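Local coordinates for Lin2634 protein (Listeria innocua, PDB 3MZO) that is probably a metal-dependent phosphohydrolase of the HD-domain superfamily, related to 5'-deoxynucleotidases of the YfbR type, and binds calcium ions, at residues Asn54-Arg59 against Ser127-Lys132; Lys79-Tyr84 against Phe159-Ser164; Ala32-Lys37 against Asn67-Glu72. All coordinates share one frame; numbering follows the deposited sequence. Where two conformers were deposited one is given.

An all-helical HD-domain protein illustrates how a metal centre sits in a helix bundle. Contact 3 holds it, where helix 31-51 meets the loop that follows helix 58-67, about 8 Å from the chain's middle. Contact 1, about 19 Å away centre to centre, joins the start of helix 58-67 to that of helix 129-151. Contact 2, about 28 Å from contact 1 between centres and on the opposite side of the chain's centre, sets the loop that follows His68 and Asp69 against helix 158-172. Along the chain, contact 3 closes before contact 2 opens; contact 1 alternates with both. Salt bridges from Lys79 to Glu72 and Asp69 tie that loop to the metal site; contacts 1 and 3 both touch the second subunit.

Contact 1 of 3, residues Asn54-Arg59 against Ser127-Lys132; sequences NEVNWR and STLEGK
The backbone N-H of Asn57 points almost straight at the carboxylate of Glu130: Asn57 N lies 2.8 Å from Glu130 OE2, with an angle of 172° at the hydrogen. The approach comes from above the carboxylate plane, 45° out of it. The same oxygen receives a second bond from a water, which also donates to Glu55 O at 2.9 Å, so one carboxylate oxygen serves the two peptide groups on either side of Val56, one directly and one through the water. Beyond the carboxylate, Glu130 CG rests 3.4 Å from Asn57 O, while Asn57 CB packs 3.6 Å from Glu130 OE2.

A methyl group lies beside this polar link. Leu129 CD2 comes to 3.5 Å from Glu55 O, and its apolar contact is with Val56 CG2 at 4.1 Å, the two side chains crossing at about a right angle. The other branch of Val56, CG1, covers one face of the Trp58 ring near its rim.

Two helix starts are thereby brought together in this helical HD-domain fold. Asn57 is the N-cap of helix 58-67, its OD1 accepting from Ala60 N, and Thr128 is the N-cap of helix 129-151, its OG1 taking the N-H of Gly131 at 3.1 Å. The bend of the Glu130 chain at chi2 (74°) turns its carboxylate out of the first turn of one helix to the residue that caps the other.

Further out, Glu130 packs on Ala60 and Lys64 of helix 58-67, and Leu129 reaches Glu49 near the end of helix 31-51. Trp58 and Arg59 face a second subunit, each in a cation-pi pair with the other residue type there, and Arg59 also forms a salt bridge to Glu50 of that neighbouring subunit.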
loop_
_atom_site.group_PDB
_atom_site.type_symbol
_atom_site.label_atom_id
_atom_site.label_comp_id
_atom_site.label_asym_id
_atom_site.label_seq_id
_atom_site.Cartn_x
_atom_site.Cartn_y
_atom_site.Cartn_z
ATOM N N ASN B 54 37.610 24.371 -10.915
ATOM C CA ASN B 54 36.813 25.410 -10.271
ATOM C C ASN B 54 36.756 25.129 -8.787
ATOM O O ASN B 54 36.587 23.970 -8.382
ATOM C CB ASN B 54 35.411 25.437 -10.864
ATOM C CG ASN B 54 35.423 25.743 -12.344
ATOM O OD1 ASN B 54 36.210 26.569 -12.791
ATOM N ND2 ASN B 54 34.554 25.081 -13.116
ATOM N N GLU B 55 36.921 26.178 -7.977
ATOM C CA GLU B 55 36.771 26.071 -6.529
ATOM C C GLU B 55 35.280 25.814 -6.237
ATOM O O GLU B 55 34.399 26.468 -6.776
ATOM C CB GLU B 55 37.309 27.325 -5.801
ATOM C CG GLU B 55 37.103 27.360 -4.257
ATOM C CD GLU B 55 37.888 26.289 -3.470
ATOM O OE1 GLU B 55 38.747 25.579 -4.052
ATOM O OE2 GLU B 55 37.655 26.148 -2.243
ATOM N N VAL B 56 35.021 24.799 -5.434
ATOM C CA VAL B 56 33.659 24.444 -5.004
ATOM C C VAL B 56 33.563 24.660 -3.499
ATOM O O VAL B 56 34.432 24.215 -2.774
ATOM C CB VAL B 56 33.348 22.985 -5.326
ATOM C CG1 VAL B 56 31.974 22.545 -4.706
ATOM C CG2 VAL B 56 33.380 22.770 -6.863
ATOM N N ASN B 57 32.507 25.339 -3.049
ATOM C CA ASN B 57 32.178 25.441 -1.627
ATOM C C ASN B 57 31.298 24.245 -1.259
ATOM O O ASN B 57 30.051 24.230 -1.493
ATOM C CB ASN B 57 31.491 26.801 -1.360
ATOM C CG ASN B 57 31.148 27.031 0.107
ATOM O OD1 ASN B 57 30.949 26.098 0.882
ATOM N ND2 ASN B 57 31.062 28.301 0.487
ATOM N N TRP B 58 31.912 23.236 -0.648
ATOM C CA TRP B 58 31.181 21.988 -0.434
ATOM C C TRP B 58 30.063 22.093 0.588
ATOM O O TRP B 58 28.986 21.487 0.415
ATOM C CB TRP B 58 32.140 20.826 -0.136
ATOM C CG TRP B 58 32.814 20.391 -1.402
ATOM C CD1 TRP B 58 33.990 20.896 -1.928
ATOM C CD2 TRP B 58 32.347 19.407 -2.336
ATOM N NE1 TRP B 58 34.266 20.281 -3.126
ATOM C CE2 TRP B 58 33.285 19.360 -3.402
ATOM C CE3 TRP B 58 31.228 18.556 -2.386
ATOM C CZ2 TRP B 58 33.148 18.485 -4.484
ATOM C CZ3 TRP B 58 31.094 17.680 -3.481
ATOM C CH2 TRP B 58 32.043 17.662 -4.511
ATOM N N ARG B 59 30.291 22.849 1.647
ATOM C CA ARG B 59 29.232 23.070 2.601
ATOM C C ARG B 59 28.032 23.660 1.888
ATOM O O ARG B 59 26.921 23.223 2.135
ATOM C CB ARG B 59 29.673 23.998 3.733
ATOM C CG ARG B 59 28.636 24.105 4.830
ATOM C CD ARG B 59 29.104 25.043 5.941
ATOM N NE ARG B 59 28.183 24.981 7.055
ATOM C CZ ARG B 59 28.392 25.524 8.253
ATOM N NH1 ARG B 59 29.521 26.167 8.507
ATOM N NH2 ARG B 59 27.477 25.394 9.211
ATOM N N SER B 127 22.650 32.378 -8.077
ATOM C CA SER B 127 23.555 32.362 -9.214
ATOM C C SER B 127 24.985 31.979 -8.830
ATOM O O SER B 127 25.902 32.112 -9.641
ATOM C CB SER B 127 23.533 33.727 -9.918
ATOM O OG SER B 127 23.847 34.749 -8.997
ATOM N N THR B 128 25.203 31.519 -7.606
ATOM C CA THR B 128 26.524 30.991 -7.247
ATOM C C THR B 128 26.708 29.667 -7.976
ATOM O O THR B 128 25.729 29.063 -8.451
ATOM C CB THR B 128 26.677 30.751 -5.743
ATOM O OG1 THR B 128 25.814 29.682 -5.332
ATOM C CG2 THR B 128 26.374 32.055 -4.940
ATOM N N LEU B 129 27.953 29.200 -8.042
ATOM C CA LEU B 129 28.242 27.921 -8.656
ATOM C C LEU B 129 27.405 26.828 -7.992
ATOM O O LEU B 129 26.826 25.983 -8.685
ATOM C CB LEU B 129 29.730 27.574 -8.563
ATOM C CG LEU B 129 30.151 26.212 -9.116
ATOM C CD1 LEU B 129 29.841 26.106 -10.629
ATOM C CD2 LEU B 129 31.654 25.989 -8.818
ATOM N N GLU B 130 27.335 26.847 -6.667
ATOM C CA GLU B 130 26.654 25.757 -5.926
ATOM C C GLU B 130 25.128 25.799 -6.083
ATOM O O GLU B 130 24.452 24.757 -6.028
ATOM C CB GLU B 130 27.047 25.782 -4.457
ATOM C CG GLU B 130 28.561 25.533 -4.223
ATOM C CD GLU B 130 29.440 26.705 -4.592
ATOM O OE1 GLU B 130 28.944 27.859 -4.632
ATOM O OE2 GLU B 130 30.642 26.472 -4.823
ATOM N N GLY B 131 24.596 27.004 -6.305
ATOM C CA GLY B 131 23.174 27.191 -6.580
ATOM C C GLY B 131 22.774 26.692 -7.955
ATOM O O GLY B 131 21.676 26.135 -8.145
ATOM N N LYS B 132 23.653 26.911 -8.928
ATOM C CA LYS B 132 23.421 26.375 -10.257
ATOM C C LYS B 132 23.556 24.854 -10.249
ATOM O O LYS B 132 22.819 24.159 -10.971
ATOM C CB LYS B 132 24.356 26.993 -11.274
ATOM C CG LYS B 132 24.155 28.468 -11.442
ATOM C CD LYS B 132 25.192 29.043 -12.416
ATOM C CE LYS B 132 24.878 30.469 -12.689
ATOM N NZ LYS B 132 25.836 31.116 -13.645
HETATM O O HOH W 1 32.628 28.244 -5.342
#

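Contact 2 of 3, residues Lys79-Tyr84 against Phe159-Ser164; sequences KTPVKY and FVEIYS
Pro81 presents the CG-CD side of its ring to two consecutive residues of helix 158-172, crossing both side chains at about a right angle. Its CG sits 3.8 Å from Glu161 CB, and its CD lies at the same 3.8 Å from Ile162 CG1, so the ring bears on the roots of the two side chains. Ile162 leaves the helix pointing neither at the loop nor away from it, and CG1, anti to the carbonyl carbon (chi1 -68°), brings its end nearer. There CD1 meets the methyl of Thr80 at an oblique angle, with Thr80 CG2 and Ile162 CD1 3.9 Å apart.

These are van der Waals contacts of a loop laid against the flank of a helix. The 79-84 segment belongs to the connection between helix 58-67 and helix 87-108 of the helical HD-domain fold, and it is without regular secondary structure here. Ile162 continues inward to Leu142 of helix 129-151, whereas Thr80, Pro81 and Lys83 also rest on Ile158 in the first turn of helix 158-172.

At the more polar end, Lys83 and Glu161 again cross at roughly a right angle, both chains extended beyond CG. Lys83 CE approaches Glu161 OE1 at 3.5 Å, closer than the ammonium, for Lys83 NZ stands 3.9 Å from that oxygen in a long salt bridge. The other carboxylate oxygen, OE2, accepts from Asn157 ND2 just before the helix. Lys83 CB also lies over the centre of the Tyr84 ring, whose hydroxyl is hydrogen-bonded to Glu108 of a third subunit.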
loop_
_atom_site.group_PDB
_atom_site.type_symbol
_atom_site.label_atom_id
_atom_site.label_comp_id
_atom_site.label_asym_id
_atom_site.label_seq_id
_atom_site.Cartn_x
_atom_site.Cartn_y
_atom_site.Cartn_z
ATOM N N LYS B 79 5.523 20.382 -9.756
ATOM C CA LYS B 79 6.703 19.772 -10.466
ATOM C C LYS B 79 6.537 19.653 -12.002
ATOM O O LYS B 79 7.517 19.503 -12.751
ATOM C CB LYS B 79 6.987 18.350 -9.923
ATOM C CG LYS B 79 7.946 18.229 -8.708
ATOM C CD LYS B 79 7.856 19.391 -7.742
ATOM C CE LYS B 79 8.341 19.041 -6.349
ATOM N NZ LYS B 79 9.306 20.049 -5.827
ATOM N N THR B 80 5.282 19.692 -12.442
ATOM C CA THR B 80 4.900 19.524 -13.839
ATOM C C THR B 80 4.956 20.895 -14.552
ATOM O O THR B 80 4.885 21.929 -13.883
ATOM C CB THR B 80 3.484 18.914 -13.877
ATOM O OG1 THR B 80 2.581 19.768 -13.159
ATOM C CG2 THR B 80 3.486 17.512 -13.205
ATOM N N PRO B 81 5.089 20.913 -15.900
ATOM C CA PRO B 81 5.283 22.200 -16.591
ATOM C C PRO B 81 4.012 23.071 -16.672
ATOM O O PRO B 81 2.904 22.578 -16.407
ATOM C CB PRO B 81 5.770 21.784 -17.991
ATOM C CG PRO B 81 5.184 20.438 -18.217
ATOM C CD PRO B 81 4.978 19.791 -16.853
ATOM N N VAL B 82 4.206 24.351 -17.025
ATOM C CA VAL B 82 3.127 25.357 -17.106
ATOM C C VAL B 82 1.895 24.836 -17.885
ATOM O O VAL B 82 1.873 24.823 -19.122
ATOM C CB VAL B 82 3.646 26.706 -17.698
ATOM C CG1 VAL B 82 2.484 27.642 -18.063
ATOM C CG2 VAL B 82 4.613 27.378 -16.709
ATOM N N LYS B 83 0.896 24.384 -17.123
ATOM C CA LYS B 83 -0.352 23.826 -17.657
ATOM C C LYS B 83 -1.561 24.645 -17.199
ATOM O O LYS B 83 -2.330 25.155 -18.023
ATOM C CB LYS B 83 -0.524 22.367 -17.203
ATOM C CG LYS B 83 -0.215 21.344 -18.270
ATOM C CD LYS B 83 -0.763 19.991 -17.893
ATOM C CE LYS B 83 -0.884 19.117 -19.119
ATOM N NZ LYS B 83 -1.213 17.714 -18.752
ATOM N N TYR B 84 -1.737 24.722 -15.879
ATOM C CA TYR B 84 -2.799 25.525 -15.247
ATOM C C TYR B 84 -2.223 26.665 -14.387
ATOM O O TYR B 84 -2.917 27.670 -14.146
ATOM C CB TYR B 84 -3.726 24.637 -14.401
ATOM C CG TYR B 84 -4.075 23.330 -15.073
ATOM C CD1 TYR B 84 -4.688 23.309 -16.336
ATOM C CD2 TYR B 84 -3.776 22.113 -14.463
ATOM C CE1 TYR B 84 -4.995 22.104 -16.969
ATOM C CE2 TYR B 84 -4.082 20.903 -15.084
ATOM C CZ TYR B 84 -4.700 20.914 -16.336
ATOM O OH TYR B 84 -4.997 19.732 -16.941
ATOM N N PHE B 159 4.453 13.020 -18.756
ATOM C CA PHE B 159 5.853 12.622 -18.537
ATOM C C PHE B 159 6.794 13.063 -19.669
ATOM O O PHE B 159 7.912 13.522 -19.395
ATOM C CB PHE B 159 5.923 11.138 -18.234
ATOM C CG PHE B 159 5.205 10.794 -16.970
ATOM C CD1 PHE B 159 5.714 11.197 -15.737
ATOM C CD2 PHE B 159 3.990 10.158 -17.001
ATOM C CE1 PHE B 159 5.033 10.922 -14.560
ATOM C CE2 PHE B 159 3.297 9.889 -15.819
ATOM C CZ PHE B 159 3.836 10.272 -14.604
ATOM N N VAL B 160 6.322 12.996 -20.915
ATOM C CA VAL B 160 7.094 13.515 -22.047
ATOM C C VAL B 160 7.287 15.015 -21.907
ATOM O O VAL B 160 8.369 15.559 -22.212
ATOM C CB VAL B 160 6.381 13.222 -23.387
ATOM C CG1 VAL B 160 6.897 14.166 -24.507
ATOM C CG2 VAL B 160 6.566 11.748 -23.756
ATOM N N GLU B 161 6.251 15.692 -21.424
ATOM C CA GLU B 161 6.315 17.135 -21.217
ATOM C C GLU B 161 7.293 17.514 -20.115
ATOM O O GLU B 161 8.027 18.502 -20.244
ATOM C CB GLU B 161 4.926 17.706 -20.897
ATOM C CG GLU B 161 3.935 17.637 -22.066
ATOM C CD GLU B 161 2.463 17.773 -21.610
ATOM O OE1 GLU B 161 2.204 18.307 -20.497
ATOM O OE2 GLU B 161 1.563 17.327 -22.367
ATOM N N ILE B 162 7.308 16.746 -19.036
ATOM C CA ILE B 162 8.252 16.973 -17.932
ATOM C C ILE B 162 9.713 16.768 -18.415
ATOM O O ILE B 162 10.595 17.554 -18.118
ATOM C CB ILE B 162 7.942 16.014 -16.736
ATOM C CG1 ILE B 162 6.586 16.378 -16.088
ATOM C CG2 ILE B 162 9.064 16.054 -15.679
ATOM C CD1 ILE B 162 5.941 15.271 -15.237
ATOM N N TYR B 163 9.939 15.679 -19.136
ATOM C CA TYR B 163 11.240 15.345 -19.659
ATOM C C TYR B 163 11.745 16.485 -20.565
ATOM O O TYR B 163 12.895 16.953 -20.446
ATOM C CB TYR B 163 11.142 14.019 -20.434
ATOM C CG TYR B 163 12.413 13.598 -21.125
ATOM C CD1 TYR B 163 12.690 14.016 -22.432
ATOM C CD2 TYR B 163 13.348 12.798 -20.477
ATOM C CE1 TYR B 163 13.858 13.625 -23.081
ATOM C CE2 TYR B 163 14.518 12.399 -21.117
ATOM C CZ TYR B 163 14.772 12.825 -22.414
ATOM O OH TYR B 163 15.931 12.434 -23.045
ATOM N N SER B 164 10.858 16.955 -21.439
ATOM C CA SER B 164 11.196 18.013 -22.380
ATOM C C SER B 164 11.600 19.298 -21.658
ATOM O O SER B 164 12.616 19.924 -21.996
ATOM C CB SER B 164 10.023 18.240 -23.323
ATOM O OG SER B 164 9.766 17.051 -24.042
#

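Contact 3 of 3, residues Ala32-Lys37 against Asn67-Glu72. With CA (calcium ion), chain K; CA (calcium ion), chain M.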
loop_
_atom_site.group_PDB
_atom_site.type_symbol
_atom_site.label_atom_id
_atom_site.label_comp_id
_atom_site.label_asym_id
_atom_site.label_seq_id
_atom_site.Cartn_x
_atom_site.Cartn_y
_atom_site.Cartn_z
ATOM N N ALA B 32 11.808 12.667 0.589
ATOM C CA ALA B 32 13.059 12.251 1.217
ATOM C C ALA B 32 13.946 11.572 0.193
ATOM O O ALA B 32 15.146 11.868 0.097
ATOM C CB ALA B 32 12.819 11.305 2.417
ATOM N N GLU B 33 13.367 10.671 -0.586
ATOM C CA GLU B 33 14.127 9.943 -1.606
ATOM C C GLU B 33 14.683 10.854 -2.682
ATOM O O GLU B 33 15.859 10.743 -3.095
ATOM C CB GLU B 33 13.286 8.813 -2.201
ATOM C CG GLU B 33 13.192 7.645 -1.246
ATOM C CD GLU B 33 12.055 6.677 -1.463
ATOM O OE1 GLU B 33 11.088 7.010 -2.186
ATOM O OE2 GLU B 33 12.150 5.570 -0.897
ATOM N N HIS B 34 13.840 11.786 -3.108
ATOM C CA HIS B 34 14.252 12.774 -4.062
ATOM C C HIS B 34 15.425 13.606 -3.540
ATOM O O HIS B 34 16.353 13.858 -4.272
ATOM C CB HIS B 34 13.048 13.635 -4.437
ATOM C CG HIS B 34 13.389 14.881 -5.169
ATOM N ND1 HIS B 34 13.780 14.879 -6.494
ATOM C CD2 HIS B 34 13.374 16.175 -4.775
ATOM C CE1 HIS B 34 13.996 16.131 -6.878
ATOM N NE2 HIS B 34 13.745 16.932 -5.859
ATOM N N SER B 35 15.369 14.020 -2.276
ATOM C CA SER B 35 16.424 14.840 -1.697
ATOM C C SER B 35 17.755 14.082 -1.648
ATOM O O SER B 35 18.808 14.629 -1.977
ATOM C CB SER B 35 16.005 15.354 -0.322
ATOM O OG SER B 35 14.793 16.053 -0.416
ATOM N N TYR B 36 17.688 12.814 -1.264
ATOM C CA TYR B 36 18.832 11.915 -1.306
ATOM C C TYR B 36 19.464 11.843 -2.687
ATOM O O TYR B 36 20.694 12.005 -2.836
ATOM C CB TYR B 36 18.465 10.514 -0.780
ATOM C CG TYR B 36 19.529 9.502 -1.115
ATOM C CD1 TYR B 36 20.769 9.528 -0.468
ATOM C CD2 TYR B 36 19.336 8.566 -2.121
ATOM C CE1 TYR B 36 21.800 8.615 -0.803
ATOM C CE2 TYR B 36 20.355 7.654 -2.472
ATOM C CZ TYR B 36 21.586 7.682 -1.801
ATOM O OH TYR B 36 22.603 6.784 -2.131
ATOM N N LYS B 37 18.644 11.662 -3.709
ATOM C CA LYS B 37 19.156 11.533 -5.057
ATOM C C LYS B 37 19.715 12.863 -5.603
ATOM O O LYS B 37 20.812 12.890 -6.179
ATOM C CB LYS B 37 18.066 10.923 -5.981
ATOM C CG LYS B 37 17.693 9.468 -5.628
ATOM C CD LYS B 37 16.609 8.845 -6.613
ATOM C CE LYS B 37 15.299 9.555 -6.556
ATOM N NZ LYS B 37 14.216 8.848 -7.368
ATOM N N ASN B 67 18.649 20.250 1.628
ATOM C CA ASN B 67 17.528 20.915 2.260
ATOM C C ASN B 67 16.516 21.558 1.314
ATOM O O ASN B 67 15.550 22.107 1.775
ATOM C CB ASN B 67 18.069 21.972 3.203
ATOM C CG ASN B 67 19.089 21.393 4.196
ATOM O OD1 ASN B 67 18.761 20.501 4.969
ATOM N ND2 ASN B 67 20.317 21.892 4.160
ATOM N N HIS B 68 16.697 21.425 0.010
ATOM C CA HIS B 68 15.938 22.249 -0.935
ATOM C C HIS B 68 14.446 21.947 -0.951
ATOM O O HIS B 68 13.700 22.835 -1.260
ATOM C CB HIS B 68 16.486 22.178 -2.366
ATOM C CG HIS B 68 16.116 20.940 -3.127
ATOM N ND1 HIS B 68 16.710 19.725 -2.905
ATOM C CD2 HIS B 68 15.286 20.762 -4.178
ATOM C CE1 HIS B 68 16.211 18.828 -3.738
ATOM N NE2 HIS B 68 15.341 19.431 -4.522
ATOM N N ASP B 69 14.026 20.733 -0.600
ATOM C CA ASP B 69 12.596 20.400 -0.585
ATOM C C ASP B 69 11.999 20.096 0.797
ATOM O O ASP B 69 10.872 19.615 0.907
ATOM C CB ASP B 69 12.325 19.248 -1.567
ATOM C CG ASP B 69 12.160 19.722 -3.005
ATOM O OD1 ASP B 69 11.992 20.905 -3.216
ATOM O OD2 ASP B 69 12.127 18.910 -3.941
ATOM N N TYR B 70 12.726 20.429 1.855
ATOM C CA TYR B 70 12.248 20.266 3.208
ATOM C C TYR B 70 10.884 20.970 3.398
ATOM O O TYR B 70 10.006 20.450 4.080
ATOM C CB TYR B 70 13.302 20.780 4.214
ATOM C CG TYR B 70 12.842 20.639 5.636
ATOM C CD1 TYR B 70 12.891 19.417 6.279
ATOM C CD2 TYR B 70 12.304 21.722 6.322
ATOM C CE1 TYR B 70 12.426 19.263 7.565
ATOM C CE2 TYR B 70 11.835 21.580 7.621
ATOM C CZ TYR B 70 11.907 20.351 8.240
ATOM O OH TYR B 70 11.415 20.200 9.512
ATOM N N SER B 71 10.689 22.113 2.748
ATOM C CA SER B 71 9.430 22.877 2.872
ATOM C C SER B 71 8.198 22.162 2.348
ATOM O O SER B 71 7.045 22.577 2.652
ATOM C CB SER B 71 9.554 24.251 2.191
ATOM O OG SER B 71 9.965 24.148 0.839
ATOM N N GLU B 72 8.403 21.102 1.564
ATOM C CA GLU B 72 7.267 20.303 1.100
ATOM C C GLU B 72 6.520 19.628 2.268
ATOM O O GLU B 72 5.396 19.125 2.100
ATOM C CB GLU B 72 7.657 19.368 -0.057
ATOM C CG GLU B 72 7.697 20.151 -1.395
ATOM C CD GLU B 72 8.287 19.384 -2.579
ATOM O OE1 GLU B 72 7.959 18.195 -2.761
ATOM O OE2 GLU B 72 9.057 19.992 -3.362
HETATM CA CA CA K . 12.971 19.568 -6.125
HETATM CA CA CA M . 11.893 23.384 -2.981
HETATM O O HOH W 2 15.197 18.479 0.695
HETATM O O HOH W 3 12.349 22.081 -5.637
HETATM O O HOH W 4 11.610 24.697 -1.251
HETATM O O HOH W 5 9.526 22.592 -3.175
HETATM O O HOH W 6 13.884 24.551 -4.157
#
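The rings of His34 and His68 meet at an oblique angle, their planes 60° apart, and both turn NE2 to one calcium ion. Asp69 OD2 lies at the edge of the His34 ring, 3.1 Å from His34 CD2, with carboxylate and ring planes only 24° apart. Asp69 CB sits over the centre of one face of the His68 ring, while the calcium lies at its edge in the ring plane. His34 NE2 is also at that edge, 3.3 Å from His68 NE2; the nitrogens share the metal and are not hydrogen-bonded.

With CG anti to the backbone N (chi1 167°), His34 swings its ring to the ion. Asp69 OD2 binds it at 2.4 Å, clearly shorter than the bonds of His34 NE2 (2.8 Å) and His68 NE2 (2.9 Å); a water and Asp138 join them. His34 ND1 donates to the Asp141 carboxylate and His68 ND1 to Ala65 O, fixing each ring's turn. Asp69 OD1 binds a second calcium, also held by His68 O and three waters. Another water accepts from Asp69 N and donates to Ser35 OG, itself bonded to Val31 O.

His34, His68, Asp69 and Asp138 form the H...HD...D signature, which in this superfamily marks the metal centre of the active site; the same role is probable here.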